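Local coordinates for protein putative NADP oxidoreductase BF3122 (Bacteroides fragilis, PDB 3D1L) that is a putative oxidoreductase that probably binds NADP in its Rossmann-type N-terminal domain, its reaction not being established, at residues Y72-K77 and Q86-G91; V14-G19 and T60-V65; F139-S144 and A154-L159; N24-L29 and Q52-E57; I105-W110 and Y117-P122. All coordinates share one frame; numbering follows the deposited sequence. Where two conformers were deposited one is given.

Contact 1. Residues Y72-K77 and Q86-G91; sequences YIVSLK and QGIVEG
The beta-alpha-beta unit formed by strand 71-74, helix 78-89 and strand 97-100 is closed here, where Val-74 and Leu-76 meet Ile-88 of the returning helix. This is a repeating element of a Rossmann-type sheet: the helix packs back on the strand it has just left and leads to the next parallel strand. The contact is wholly apolar and rests on one isoleucine, which reaches its two partners with different branches. Its CG2 methyl faces the strand end and lies 4.3 Å from CG2 of Val-74. The other branch, carrying CD1, runs toward the loop beyond the strand and comes 4.5 Å from CD1 of Leu-76. In Leu-76 the chain from CA to CD1 is fully extended (chi2 -179°), which carries that methyl out to meet the helix. Both approaches are loose van der Waals touches. Alternation along the strand and into the loop after it sorts the residues: Val-74 and Leu-76 look toward helix 78-89, whereas Ile-73 packs on Leu-25 and Leu-29 of helix 20-31 on the other face of the sheet. Ile-88 is enclosed further by Met-98 of strand 97-100 and Ile-16 of strand 12-16. Ser-75 OG is hydrogen-bonded to Thr-101 OG1, tying the loop after the strand to the loop after its parallel neighbour. Just past Ile-88 the helix runs out: Glu-90 is the first residue to leave helical angles, yet its backbone N still bonds to Gln-86 O at 3.0 Å.

Contact 2. Residues V14-G19 and T60-V65; sequences VLIGAG and TDLAEV
Apolar contacts between Ile-16 and Val-14 of the first strand and Val-65 and Leu-62 of the loop after strand 57-59 make up the whole of this interface. The closest approach has the CD1 end of Ile-16 set against both methyls of Val-65, 3.9 Å from CG2 and 4.0 Å from CG1, so that it sits over the fork of the valine, the two side chains lying aslant. The bend in Ile-16 (chi2 -56°) turns CD1 to that fork, while its CG2 branch takes a second partner, CD2 of Leu-62, at 4.3 Å. Val-14, two residues earlier on the same face of the strand, adds a looser touch of its CG1 on CG1 of Val-65, also 4.3 Å. Polar interactions stay within the loop and shape it. Asp-61 OD1 accepts from Ala-63 N at 2.9 Å in an Asx turn, the donor lying well above the carboxylate plane (52° out of it). Backbone bonds from Glu-64 N to Asp-61 O and from Val-65 N to Leu-62 O complete a short 3-10 turn, which presents Leu-62 and Val-65 together to the strand. Tyr-40 packs on both Ile-16 and Leu-62, and Tyr-72 on both Val-14 and Val-65, enclosing the cluster from the two adjoining strands. Beyond Ile-16 the chain enters the glycine-rich turn with Gly-17 and Gly-19, the latter at the N-cap of helix 20-31; the sequence and this strand-turn-helix layout are consistent with the dinucleotide-binding turn of a Rossmann fold.

Contact 3. Residues F139-S144 and A154-L159; sequences FFIEAS and AIASTL
Ala-156 of helix 146-157 presses its methyl into the face of Phe-139 on strand 139-143, within the beta-alpha-beta unit that continues to strand 163-165 at one end of the mixed sheet. The fit is a small bump on a flat plate: CB of Ala-156 stands 3.8 Å from the centroid of the Phe-139 ring and only 13° off its normal, a CH-pi contact over the face, displaced a little toward CG and CD1. The alanine is short enough for the helix to come close, the CA atoms of Phe-139 and Ala-156 being 6.9 Å apart. Ile-141, two residues along the strand and on the same face, brings CD1 to the side of the same methyl at 4.3 Å, so the alanine knob lies in a hollow with a phenyl floor and an isoleucine flank. Leu-159, three residues further on, extends the contact toward the ring's outer half. Beyond this pair, Leu-25 of helix 20-31 packs on both Phe-139 and Leu-159, and the ring of Phe-120 on the neighbouring strand meets that of Phe-139. With CG anti to its carbonyl carbon (chi1 -52°), Leu-159 reaches the phenyl obliquely, its CD1 4.0 Å from CE2 of Phe-139.

Contact 4. Residues N24-L29 and Q52-E57; sequences NLAKAL and QKVEAE
A shallow, partly buried helix-to-turn packing joins Ala-26 and Lys-27 of helix 20-31 to Val-54 and Lys-53 at the end of helix 44-53, on the outer layer of the Rossmann-type domain. Val-54 does most of the touching, with one methyl. Its CG1 lies against the helix backbone as much as against side chains: 3.8 Å from Ala-26 O, 4.0 Å from Lys-27 N and 4.1 Å from Ala-26 CB. The torsion explains this, since with chi1 at -63° CG1 stands anti to the valine's own carbonyl carbon and points at the helix. The small Ala-26 lets the two backbones approach, Lys-27 and Val-54 having CA atoms 6.3 Å apart. Toward the surface the two lysines converge at an angle, their aliphatic parts touching at CD of Lys-27 and CD of Lys-53, 4.4 Å apart. Their ammonium groups are near neighbours as well, with NZ of Lys-27 and NZ of Lys-53 separated by 5.0 Å; that like-charge pairing is probably eased by the salt bridge of Lys-27 NZ with Glu-131 OE2. Just past Val-54 the chain turns through Glu-55 at positive phi (48°), and OE1 of Glu-55 is hydrogen-bonded to Tyr-30 OH, a second tie to helix 20-31. Below the contact Ile-36 of strand 35-40 supports Val-54 and Ala-56, and Leu-29 packs on the same isoleucine, so helix 20-31 and the turn into strand 57-59 lie together over strand 35-40.

Contact 5. Residues I105-W110 and Y117-P122; sequences IPMNVW and YGVFYP
Unusually tight is the meeting of Trp-110 and Tyr-117, where CB of the tryptophan sits 3.3 Å from CG of the tyrosine and 3.4 Å from its CB. The two side chains slide past each other in opposite directions, so the indole and phenol overlap little; their planes are inclined at 32° and the pair is neither a stack nor edge-to-face. Over one face of the phenol lies instead the backbone of Trp-110, with its carbonyl carbon above the ring centre. Tyr-117 reaches under this backbone because CG takes the position between its own N and carbonyl carbon (chi1 61°). Met-107, modelled as selenomethionine, holds the phenol from another direction. Its CG lies in the ring plane at the edge, 3.7 Å from Tyr-117 CD1, and its SE makes an oblique Met-aromatic contact, 5.3 Å from the ring centroid. The same SE rests 3.9 Å from CA of Gly-118. Nearer the backbone, CB of Met-107 packs on CG2 of Val-119 at 3.7 Å. Around the site, the Trp-110 ring meets His-100 and stands edge-to-face with Phe-81, while Met-107 N is hydrogen-bonded to Ser-168 OG. A short 3-10 turn is thereby folded back on the strand it leads into, a compact connection between strands 97-100 and 117-122, which lie side by side and parallel in the sheet.

All five contacts belong to the sheet-bearing part of the chain and share one mixed sheet or the helices on it. Along the chain contact 4 falls between the two segments of contact 2; contacts 1, 5 and 3 follow in series. Contacts 1 and 2 are closest, with centres 8 Å apart, because strands 71-74 and 12-16 are hydrogen-bonded neighbours. Contacts 3 and 5 lie 12 Å apart on the antiparallel neighbours 117-122 and 139-143. Helix 20-31 links contact 4 to contacts 1 and 3 through Leu-25 and Leu-29, although those centres are about 18 Å apart. The probable nucleotide-binding half and the strands beyond it thus form one continuous core.

Contact 1. Residues Y72-K77 and Q86-G91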
# COMPACT_ATOMS: atom_id res chain seq x y z
N TYR B 72 -14.32 -12.98 28.49
CA TYR B 72 -12.91 -12.72 28.57
C TYR B 72 -12.30 -12.88 27.18
O TYR B 72 -12.29 -13.98 26.61
CB TYR B 72 -12.27 -13.69 29.56
CG TYR B 72 -12.72 -13.42 30.99
CD1 TYR B 72 -11.96 -12.59 31.82
CD2 TYR B 72 -13.90 -13.98 31.51
CE1 TYR B 72 -12.35 -12.31 33.12
CE2 TYR B 72 -14.29 -13.72 32.83
CZ TYR B 72 -13.51 -12.88 33.61
OH TYR B 72 -13.85 -12.59 34.88
N ILE B 73 -11.82 -11.77 26.63
CA ILE B 73 -11.23 -11.75 25.28
C ILE B 73 -9.72 -11.78 25.40
O ILE B 73 -9.11 -10.84 25.90
CB ILE B 73 -11.67 -10.53 24.46
CG1 ILE B 73 -13.21 -10.45 24.38
CG2 ILE B 73 -11.00 -10.61 23.03
CD1 ILE B 73 -13.74 -9.20 23.73
N VAL B 74 -9.14 -12.89 24.96
CA VAL B 74 -7.73 -13.15 25.16
C VAL B 74 -7.00 -12.94 23.84
O VAL B 74 -7.27 -13.60 22.84
CB VAL B 74 -7.50 -14.56 25.77
CG1 VAL B 74 -6.05 -14.80 26.07
CG2 VAL B 74 -8.39 -14.75 27.04
N SER B 75 -6.10 -11.96 23.86
CA SER B 75 -5.26 -11.61 22.71
C SER B 75 -3.81 -11.70 23.15
O SER B 75 -3.19 -10.68 23.47
CB SER B 75 -5.55 -10.18 22.26
OG SER B 75 -6.87 -10.04 21.78
N LEU B 76 -3.26 -12.89 23.20
CA LEU B 76 -1.90 -13.04 23.67
C LEU B 76 -1.13 -13.97 22.73
O LEU B 76 -1.72 -14.82 22.06
CB LEU B 76 -1.89 -13.58 25.12
CG LEU B 76 -2.27 -12.67 26.30
CD1 LEU B 76 -2.16 -13.41 27.65
CD2 LEU B 76 -1.44 -11.38 26.35
N LYS B 77 0.20 -13.80 22.68
CA LYS B 77 1.07 -14.70 21.94
C LYS B 77 0.96 -16.11 22.53
O LYS B 77 0.32 -16.31 23.57
CB LYS B 77 2.51 -14.19 21.99
N GLN B 86 -3.99 -20.81 33.23
CA GLN B 86 -4.72 -21.14 34.45
C GLN B 86 -4.94 -19.91 35.34
O GLN B 86 -5.93 -19.85 36.08
CB GLN B 86 -4.06 -22.29 35.21
CG GLN B 86 -4.31 -23.66 34.58
CD GLN B 86 -3.57 -23.86 33.27
OE1 GLN B 86 -2.35 -24.01 33.24
NE2 GLN B 86 -4.32 -23.87 32.17
N GLY B 87 -4.03 -18.95 35.24
CA GLY B 87 -4.16 -17.64 35.88
C GLY B 87 -5.29 -16.86 35.23
O GLY B 87 -5.93 -16.02 35.88
N ILE B 88 -5.55 -17.14 33.95
CA ILE B 88 -6.71 -16.56 33.25
C ILE B 88 -8.01 -17.24 33.67
O ILE B 88 -9.04 -16.56 33.84
CB ILE B 88 -6.58 -16.64 31.71
CG1 ILE B 88 -5.41 -15.75 31.20
CG2 ILE B 88 -7.95 -16.29 31.03
CD1 ILE B 88 -4.75 -16.26 29.92
N VAL B 89 -7.99 -18.56 33.84
CA VAL B 89 -9.24 -19.32 34.02
C VAL B 89 -9.79 -19.58 35.43
O VAL B 89 -10.99 -19.80 35.57
CB VAL B 89 -9.27 -20.64 33.17
CG1 VAL B 89 -8.85 -20.35 31.72
CG2 VAL B 89 -8.41 -21.76 33.80
N GLU B 90 -8.93 -19.55 36.46
CA GLU B 90 -9.34 -19.90 37.84
C GLU B 90 -10.25 -18.85 38.51
O GLU B 90 -10.08 -17.65 38.30
CB GLU B 90 -8.11 -20.18 38.72
CG GLU B 90 -7.46 -21.54 38.47
CD GLU B 90 -6.16 -21.73 39.24
OE1 GLU B 90 -5.33 -20.79 39.29
OE2 GLU B 90 -5.96 -22.83 39.78
N GLY B 91 -11.21 -19.33 39.31
CA GLY B 91 -12.15 -18.46 40.06
C GLY B 91 -13.19 -17.65 39.28
O GLY B 91 -13.75 -16.66 39.81

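Contact 2. Residues V14-G19 and T60-V65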
# COMPACT_ATOMS: atom_id res chain seq x y z
N VAL B 14 -13.92 -8.47 29.91
CA VAL B 14 -12.48 -8.26 30.26
C VAL B 14 -11.58 -8.56 29.05
O VAL B 14 -11.81 -9.54 28.30
CB VAL B 14 -12.09 -9.12 31.48
CG1 VAL B 14 -10.57 -9.08 31.77
CG2 VAL B 14 -12.89 -8.69 32.73
N LEU B 15 -10.58 -7.71 28.82
CA LEU B 15 -9.58 -7.99 27.79
C LEU B 15 -8.31 -8.43 28.44
O LEU B 15 -7.78 -7.72 29.31
CB LEU B 15 -9.31 -6.76 26.92
CG LEU B 15 -10.46 -5.86 26.40
CD1 LEU B 15 -9.84 -5.08 25.28
CD2 LEU B 15 -11.65 -6.60 25.86
N ILE B 16 -7.81 -9.60 28.02
CA ILE B 16 -6.54 -10.13 28.48
C ILE B 16 -5.60 -9.94 27.29
O ILE B 16 -5.61 -10.73 26.32
CB ILE B 16 -6.61 -11.64 28.93
CG1 ILE B 16 -7.67 -11.91 30.02
CG2 ILE B 16 -5.27 -12.12 29.38
CD1 ILE B 16 -7.54 -11.10 31.31
N GLY B 17 -4.83 -8.86 27.34
CA GLY B 17 -4.02 -8.46 26.19
C GLY B 17 -4.54 -7.14 25.62
O GLY B 17 -5.76 -6.94 25.49
N ALA B 18 -3.62 -6.24 25.28
CA ALA B 18 -3.98 -4.87 24.93
C ALA B 18 -3.25 -4.40 23.66
O ALA B 18 -3.02 -3.20 23.51
CB ALA B 18 -3.68 -3.93 26.10
N GLY B 19 -2.92 -5.34 22.75
CA GLY B 19 -2.14 -5.03 21.54
C GLY B 19 -3.01 -4.36 20.49
O GLY B 19 -4.07 -3.80 20.84
N THR B 60 -1.63 -5.30 35.48
CA THR B 60 -0.56 -6.06 34.81
C THR B 60 -0.30 -7.36 35.55
O THR B 60 0.70 -8.03 35.33
CB THR B 60 0.77 -5.28 34.75
OG1 THR B 60 1.19 -4.98 36.08
CG2 THR B 60 0.64 -4.00 33.98
N ASP B 61 -1.22 -7.70 36.46
CA ASP B 61 -1.09 -8.89 37.29
C ASP B 61 -2.35 -9.68 37.13
O ASP B 61 -3.43 -9.20 37.49
CB ASP B 61 -0.91 -8.47 38.76
CG ASP B 61 -0.73 -9.66 39.71
OD1 ASP B 61 -0.91 -10.82 39.31
OD2 ASP B 61 -0.41 -9.42 40.89
N LEU B 62 -2.22 -10.90 36.60
CA LEU B 62 -3.39 -11.78 36.39
C LEU B 62 -4.14 -12.10 37.67
O LEU B 62 -5.34 -12.38 37.65
CB LEU B 62 -2.97 -13.08 35.71
CG LEU B 62 -2.46 -12.89 34.27
CD1 LEU B 62 -1.74 -14.11 33.75
CD2 LEU B 62 -3.63 -12.49 33.36
N ALA B 63 -3.45 -12.05 38.80
CA ALA B 63 -4.08 -12.32 40.08
C ALA B 63 -5.07 -11.22 40.45
O ALA B 63 -5.97 -11.42 41.26
CB ALA B 63 -3.02 -12.50 41.16
N GLU B 64 -4.89 -10.04 39.85
CA GLU B 64 -5.79 -8.90 40.08
C GLU B 64 -6.94 -8.83 39.06
O GLU B 64 -7.77 -7.92 39.12
CB GLU B 64 -5.00 -7.59 40.02
CG GLU B 64 -4.36 -7.14 41.33
CD GLU B 64 -3.54 -5.85 41.17
OE1 GLU B 64 -3.59 -5.22 40.09
OE2 GLU B 64 -2.84 -5.47 42.14
N VAL B 65 -6.99 -9.79 38.14
CA VAL B 65 -7.99 -9.78 37.05
C VAL B 65 -9.41 -9.99 37.59
O VAL B 65 -9.64 -10.92 38.37
CB VAL B 65 -7.68 -10.84 35.96
CG1 VAL B 65 -8.92 -11.17 35.11
CG2 VAL B 65 -6.56 -10.33 35.04

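Contact 3. Residues F139-S144 and A154-L159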
# COMPACT_ATOMS: atom_id res chain seq x y z
N PHE B 139 -15.65 -11.23 10.56
CA PHE B 139 -15.53 -11.67 11.94
C PHE B 139 -15.88 -13.16 11.98
O PHE B 139 -17.02 -13.52 11.77
CB PHE B 139 -16.58 -10.92 12.75
CG PHE B 139 -16.08 -10.29 13.99
CD1 PHE B 139 -15.62 -11.05 15.06
CD2 PHE B 139 -16.14 -8.91 14.13
CE1 PHE B 139 -15.21 -10.44 16.22
CE2 PHE B 139 -15.73 -8.29 15.29
CZ PHE B 139 -15.27 -9.03 16.34
N PHE B 140 -14.91 -14.03 12.27
CA PHE B 140 -15.14 -15.48 12.33
C PHE B 140 -15.29 -16.00 13.74
O PHE B 140 -14.50 -15.64 14.64
CB PHE B 140 -14.03 -16.21 11.60
CG PHE B 140 -13.82 -15.69 10.22
CD1 PHE B 140 -14.59 -16.17 9.16
CD2 PHE B 140 -12.91 -14.67 9.99
CE1 PHE B 140 -14.42 -15.68 7.89
CE2 PHE B 140 -12.75 -14.16 8.73
CZ PHE B 140 -13.50 -14.67 7.68
N ILE B 141 -16.33 -16.82 13.93
CA ILE B 141 -16.79 -17.26 15.25
C ILE B 141 -16.82 -18.77 15.31
O ILE B 141 -17.31 -19.43 14.39
CB ILE B 141 -18.23 -16.75 15.58
CG1 ILE B 141 -18.32 -15.20 15.59
CG2 ILE B 141 -18.79 -17.37 16.91
CD1 ILE B 141 -17.25 -14.48 16.26
N GLU B 142 -16.27 -19.29 16.39
CA GLU B 142 -16.37 -20.69 16.76
C GLU B 142 -16.64 -20.68 18.28
O GLU B 142 -16.17 -19.77 18.97
CB GLU B 142 -15.04 -21.39 16.45
CG GLU B 142 -15.16 -22.84 16.00
CD GLU B 142 -13.80 -23.50 15.88
OE1 GLU B 142 -12.78 -22.78 16.00
OE2 GLU B 142 -13.73 -24.73 15.66
N ALA B 143 -17.43 -21.63 18.78
CA ALA B 143 -17.62 -21.78 20.23
C ALA B 143 -17.93 -23.22 20.64
O ALA B 143 -18.30 -24.04 19.81
CB ALA B 143 -18.69 -20.83 20.75
N SER B 144 -17.77 -23.50 21.93
CA SER B 144 -18.00 -24.83 22.54
C SER B 144 -19.44 -25.33 22.49
O SER B 144 -19.69 -26.51 22.72
CB SER B 144 -17.55 -24.82 23.99
OG SER B 144 -18.19 -23.74 24.66
N ALA B 154 -23.92 -12.56 18.18
CA ALA B 154 -24.77 -11.45 18.50
C ALA B 154 -23.92 -10.25 18.89
O ALA B 154 -24.20 -9.13 18.45
CB ALA B 154 -25.76 -11.82 19.61
N ILE B 155 -22.87 -10.49 19.68
CA ILE B 155 -21.92 -9.43 20.02
C ILE B 155 -21.23 -8.94 18.76
O ILE B 155 -21.23 -7.74 18.51
CB ILE B 155 -20.84 -9.88 21.04
CG1 ILE B 155 -21.49 -10.20 22.39
CG2 ILE B 155 -19.76 -8.80 21.20
CD1 ILE B 155 -20.52 -10.81 23.41
N ALA B 156 -20.66 -9.86 17.97
CA ALA B 156 -19.94 -9.48 16.74
C ALA B 156 -20.82 -8.74 15.71
O ALA B 156 -20.35 -7.83 15.05
CB ALA B 156 -19.22 -10.68 16.10
N SER B 157 -22.10 -9.12 15.62
CA SER B 157 -23.06 -8.46 14.70
C SER B 157 -23.39 -7.00 15.03
O SER B 157 -23.83 -6.26 14.15
CB SER B 157 -24.37 -9.26 14.60
OG SER B 157 -24.11 -10.55 14.06
N THR B 158 -23.19 -6.58 16.28
CA THR B 158 -23.37 -5.18 16.64
C THR B 158 -22.22 -4.36 16.03
O THR B 158 -22.32 -3.15 15.86
CB THR B 158 -23.48 -4.93 18.17
OG1 THR B 158 -22.23 -5.20 18.80
CG2 THR B 158 -24.53 -5.83 18.81
N LEU B 159 -21.14 -5.04 15.66
CA LEU B 159 -19.93 -4.35 15.19
C LEU B 159 -19.74 -4.42 13.68
O LEU B 159 -19.38 -3.42 13.05
CB LEU B 159 -18.68 -4.87 15.89
CG LEU B 159 -18.61 -4.96 17.42
CD1 LEU B 159 -17.28 -5.59 17.85
CD2 LEU B 159 -18.81 -3.60 18.13

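Contact 4. Residues N24-L29 and Q52-E57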
# COMPACT_ATOMS: atom_id res chain seq x y z
N ASN B 24 -8.29 -1.97 18.98
CA ASN B 24 -9.34 -1.68 18.03
C ASN B 24 -10.67 -2.37 18.37
O ASN B 24 -11.72 -1.76 18.31
CB ASN B 24 -8.88 -2.03 16.60
CG ASN B 24 -7.92 -0.99 16.03
OD1 ASN B 24 -8.33 0.09 15.61
ND2 ASN B 24 -6.62 -1.31 16.01
N LEU B 25 -10.60 -3.65 18.74
CA LEU B 25 -11.79 -4.39 19.12
C LEU B 25 -12.39 -3.80 20.38
O LEU B 25 -13.59 -3.72 20.51
CB LEU B 25 -11.47 -5.87 19.32
CG LEU B 25 -12.60 -6.82 19.76
CD1 LEU B 25 -13.82 -6.79 18.80
CD2 LEU B 25 -12.08 -8.24 19.89
N ALA B 26 -11.56 -3.39 21.33
CA ALA B 26 -12.10 -2.75 22.55
C ALA B 26 -12.80 -1.44 22.26
O ALA B 26 -13.87 -1.20 22.79
CB ALA B 26 -11.01 -2.57 23.64
N LYS B 27 -12.22 -0.61 21.41
CA LYS B 27 -12.83 0.69 21.06
C LYS B 27 -14.19 0.53 20.35
O LYS B 27 -15.14 1.24 20.67
CB LYS B 27 -11.87 1.54 20.21
CG LYS B 27 -10.72 2.16 21.04
CD LYS B 27 -9.49 2.51 20.14
CE LYS B 27 -9.66 3.81 19.37
NZ LYS B 27 -8.39 4.29 18.72
N ALA B 28 -14.29 -0.44 19.43
CA ALA B 28 -15.51 -0.71 18.72
C ALA B 28 -16.62 -1.20 19.67
O ALA B 28 -17.76 -0.76 19.56
CB ALA B 28 -15.26 -1.71 17.60
N LEU B 29 -16.27 -2.08 20.62
CA LEU B 29 -17.22 -2.52 21.66
C LEU B 29 -17.71 -1.37 22.54
O LEU B 29 -18.90 -1.22 22.73
CB LEU B 29 -16.62 -3.61 22.52
CG LEU B 29 -16.36 -4.95 21.80
CD1 LEU B 29 -15.30 -5.77 22.57
CD2 LEU B 29 -17.67 -5.69 21.65
N GLN B 52 -7.72 3.78 29.43
CA GLN B 52 -8.17 5.17 29.38
C GLN B 52 -9.09 5.43 28.21
O GLN B 52 -9.95 6.31 28.28
CB GLN B 52 -7.01 6.09 29.18
CG GLN B 52 -6.22 6.36 30.38
CD GLN B 52 -5.09 7.30 30.04
OE1 GLN B 52 -3.94 7.04 30.37
NE2 GLN B 52 -5.42 8.39 29.32
N LYS B 53 -8.87 4.70 27.11
CA LYS B 53 -9.66 4.91 25.91
C LYS B 53 -11.09 4.40 26.08
O LYS B 53 -12.01 4.90 25.44
CB LYS B 53 -8.99 4.26 24.69
CG LYS B 53 -7.71 4.98 24.23
CD LYS B 53 -6.85 4.08 23.35
CE LYS B 53 -5.51 4.72 22.97
NZ LYS B 53 -4.73 3.75 22.11
N VAL B 54 -11.27 3.41 26.94
CA VAL B 54 -12.53 2.68 27.01
C VAL B 54 -13.07 2.72 28.42
O VAL B 54 -13.92 1.88 28.80
CB VAL B 54 -12.39 1.21 26.54
CG1 VAL B 54 -11.98 1.14 25.05
CG2 VAL B 54 -11.39 0.45 27.43
N GLU B 55 -12.57 3.70 29.17
CA GLU B 55 -12.95 3.98 30.55
C GLU B 55 -12.98 2.76 31.44
O GLU B 55 -13.96 2.54 32.13
CB GLU B 55 -14.32 4.72 30.59
CG GLU B 55 -14.24 6.09 29.93
CD GLU B 55 -15.57 6.79 29.87
OE1 GLU B 55 -16.37 6.50 28.94
OE2 GLU B 55 -15.80 7.65 30.74
N ALA B 56 -11.88 2.01 31.45
CA ALA B 56 -11.77 0.72 32.16
C ALA B 56 -10.71 0.77 33.23
O ALA B 56 -9.81 1.60 33.15
CB ALA B 56 -11.38 -0.40 31.17
N GLU B 57 -10.79 -0.15 34.20
CA GLU B 57 -9.69 -0.42 35.14
C GLU B 57 -8.61 -1.17 34.40
O GLU B 57 -8.86 -1.68 33.32
CB GLU B 57 -10.16 -1.31 36.31
CG GLU B 57 -11.26 -0.72 37.18
CD GLU B 57 -11.46 -1.51 38.47
OE1 GLU B 57 -11.19 -2.74 38.50
OE2 GLU B 57 -11.88 -0.90 39.48

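Contact 5. Residues I105-W110 and Y117-P122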
# COMPACT_ATOMS: atom_id res chain seq x y z
N ILE B 105 -4.60 -20.33 15.97
CA ILE B 105 -4.63 -21.14 17.19
C ILE B 105 -5.97 -21.88 17.21
O ILE B 105 -7.02 -21.25 17.08
CB ILE B 105 -4.49 -20.29 18.46
CG1 ILE B 105 -3.11 -19.64 18.54
CG2 ILE B 105 -4.72 -21.12 19.72
CD1 ILE B 105 -3.01 -18.69 19.78
N PRO B 106 -5.94 -23.21 17.39
CA PRO B 106 -7.20 -23.96 17.40
C PRO B 106 -8.06 -23.59 18.60
O PRO B 106 -7.52 -23.18 19.64
CB PRO B 106 -6.76 -25.42 17.50
CG PRO B 106 -5.37 -25.39 17.98
CD PRO B 106 -4.77 -24.08 17.60
N MSE B 107 -9.38 -23.72 18.47
CA MSE B 107 -10.28 -23.49 19.61
C MSE B 107 -10.00 -24.44 20.77
O MSE B 107 -10.22 -24.08 21.92
CB MSE B 107 -11.73 -23.64 19.19
CG MSE B 107 -12.72 -23.31 20.28
SE MSE B 107 -14.56 -23.49 19.70
CE MSE B 107 -14.69 -25.41 19.55
N ASN B 108 -9.49 -25.63 20.45
CA ASN B 108 -9.31 -26.70 21.45
C ASN B 108 -8.31 -26.40 22.56
O ASN B 108 -8.24 -27.14 23.53
CB ASN B 108 -9.01 -28.07 20.79
CG ASN B 108 -7.65 -28.10 20.06
OD1 ASN B 108 -6.74 -27.32 20.36
ND2 ASN B 108 -7.52 -29.00 19.09
N VAL B 109 -7.54 -25.32 22.42
CA VAL B 109 -6.70 -24.89 23.54
C VAL B 109 -7.49 -24.86 24.84
O VAL B 109 -7.02 -25.35 25.86
CB VAL B 109 -6.00 -23.52 23.29
CG1 VAL B 109 -5.08 -23.66 22.19
CG2 VAL B 109 -7.00 -22.38 22.99
N TRP B 110 -8.70 -24.32 24.78
CA TRP B 110 -9.54 -24.17 25.97
C TRP B 110 -10.16 -25.44 26.53
O TRP B 110 -10.60 -25.44 27.68
CB TRP B 110 -10.68 -23.23 25.66
CG TRP B 110 -10.26 -21.86 25.25
CD1 TRP B 110 -10.41 -21.29 24.02
CD2 TRP B 110 -9.66 -20.88 26.09
NE1 TRP B 110 -9.92 -20.00 24.04
CE2 TRP B 110 -9.46 -19.72 25.30
CE3 TRP B 110 -9.27 -20.86 27.44
CZ2 TRP B 110 -8.89 -18.56 25.82
CZ3 TRP B 110 -8.69 -19.70 27.94
CH2 TRP B 110 -8.50 -18.57 27.13
N TYR B 117 -16.22 -21.62 25.96
CA TYR B 117 -15.03 -21.13 25.29
C TYR B 117 -15.27 -21.04 23.78
O TYR B 117 -16.26 -21.58 23.28
CB TYR B 117 -13.83 -22.02 25.60
CG TYR B 117 -13.97 -23.46 25.17
CD1 TYR B 117 -13.66 -23.85 23.86
CD2 TYR B 117 -14.37 -24.45 26.07
CE1 TYR B 117 -13.78 -25.17 23.45
CE2 TYR B 117 -14.49 -25.79 25.68
CZ TYR B 117 -14.19 -26.14 24.37
OH TYR B 117 -14.30 -27.45 23.96
N GLY B 118 -14.38 -20.37 23.07
CA GLY B 118 -14.58 -20.12 21.65
C GLY B 118 -13.50 -19.26 21.06
O GLY B 118 -12.51 -18.96 21.71
N VAL B 119 -13.68 -18.91 19.79
CA VAL B 119 -12.75 -18.08 19.05
C VAL B 119 -13.57 -16.93 18.51
O VAL B 119 -14.66 -17.13 18.01
CB VAL B 119 -12.08 -18.86 17.90
CG1 VAL B 119 -11.14 -17.97 17.08
CG2 VAL B 119 -11.33 -20.06 18.44
N PHE B 120 -13.05 -15.72 18.65
CA PHE B 120 -13.74 -14.48 18.32
C PHE B 120 -12.75 -13.71 17.44
O PHE B 120 -12.01 -12.87 17.94
CB PHE B 120 -13.98 -13.74 19.63
CG PHE B 120 -15.01 -12.66 19.57
CD1 PHE B 120 -16.33 -12.93 19.24
CD2 PHE B 120 -14.68 -11.37 19.96
CE1 PHE B 120 -17.29 -11.93 19.23
CE2 PHE B 120 -15.64 -10.35 19.98
CZ PHE B 120 -16.95 -10.63 19.61
N TYR B 121 -12.72 -14.03 16.13
CA TYR B 121 -11.61 -13.61 15.23
C TYR B 121 -11.98 -12.52 14.20
O TYR B 121 -12.55 -12.84 13.17
CB TYR B 121 -11.07 -14.84 14.49
CG TYR B 121 -9.96 -14.57 13.47
CD1 TYR B 121 -8.78 -13.88 13.83
CD2 TYR B 121 -10.04 -15.10 12.19
CE1 TYR B 121 -7.76 -13.67 12.90
CE2 TYR B 121 -9.04 -14.91 11.26
CZ TYR B 121 -7.91 -14.20 11.61
OH TYR B 121 -6.94 -14.05 10.65
N PRO B 122 -11.71 -11.25 14.49
CA PRO B 122 -11.89 -10.24 13.44
C PRO B 122 -10.63 -10.15 12.57
O PRO B 122 -9.56 -9.86 13.08
CB PRO B 122 -12.10 -8.94 14.23
CG PRO B 122 -11.36 -9.14 15.54
CD PRO B 122 -11.27 -10.66 15.78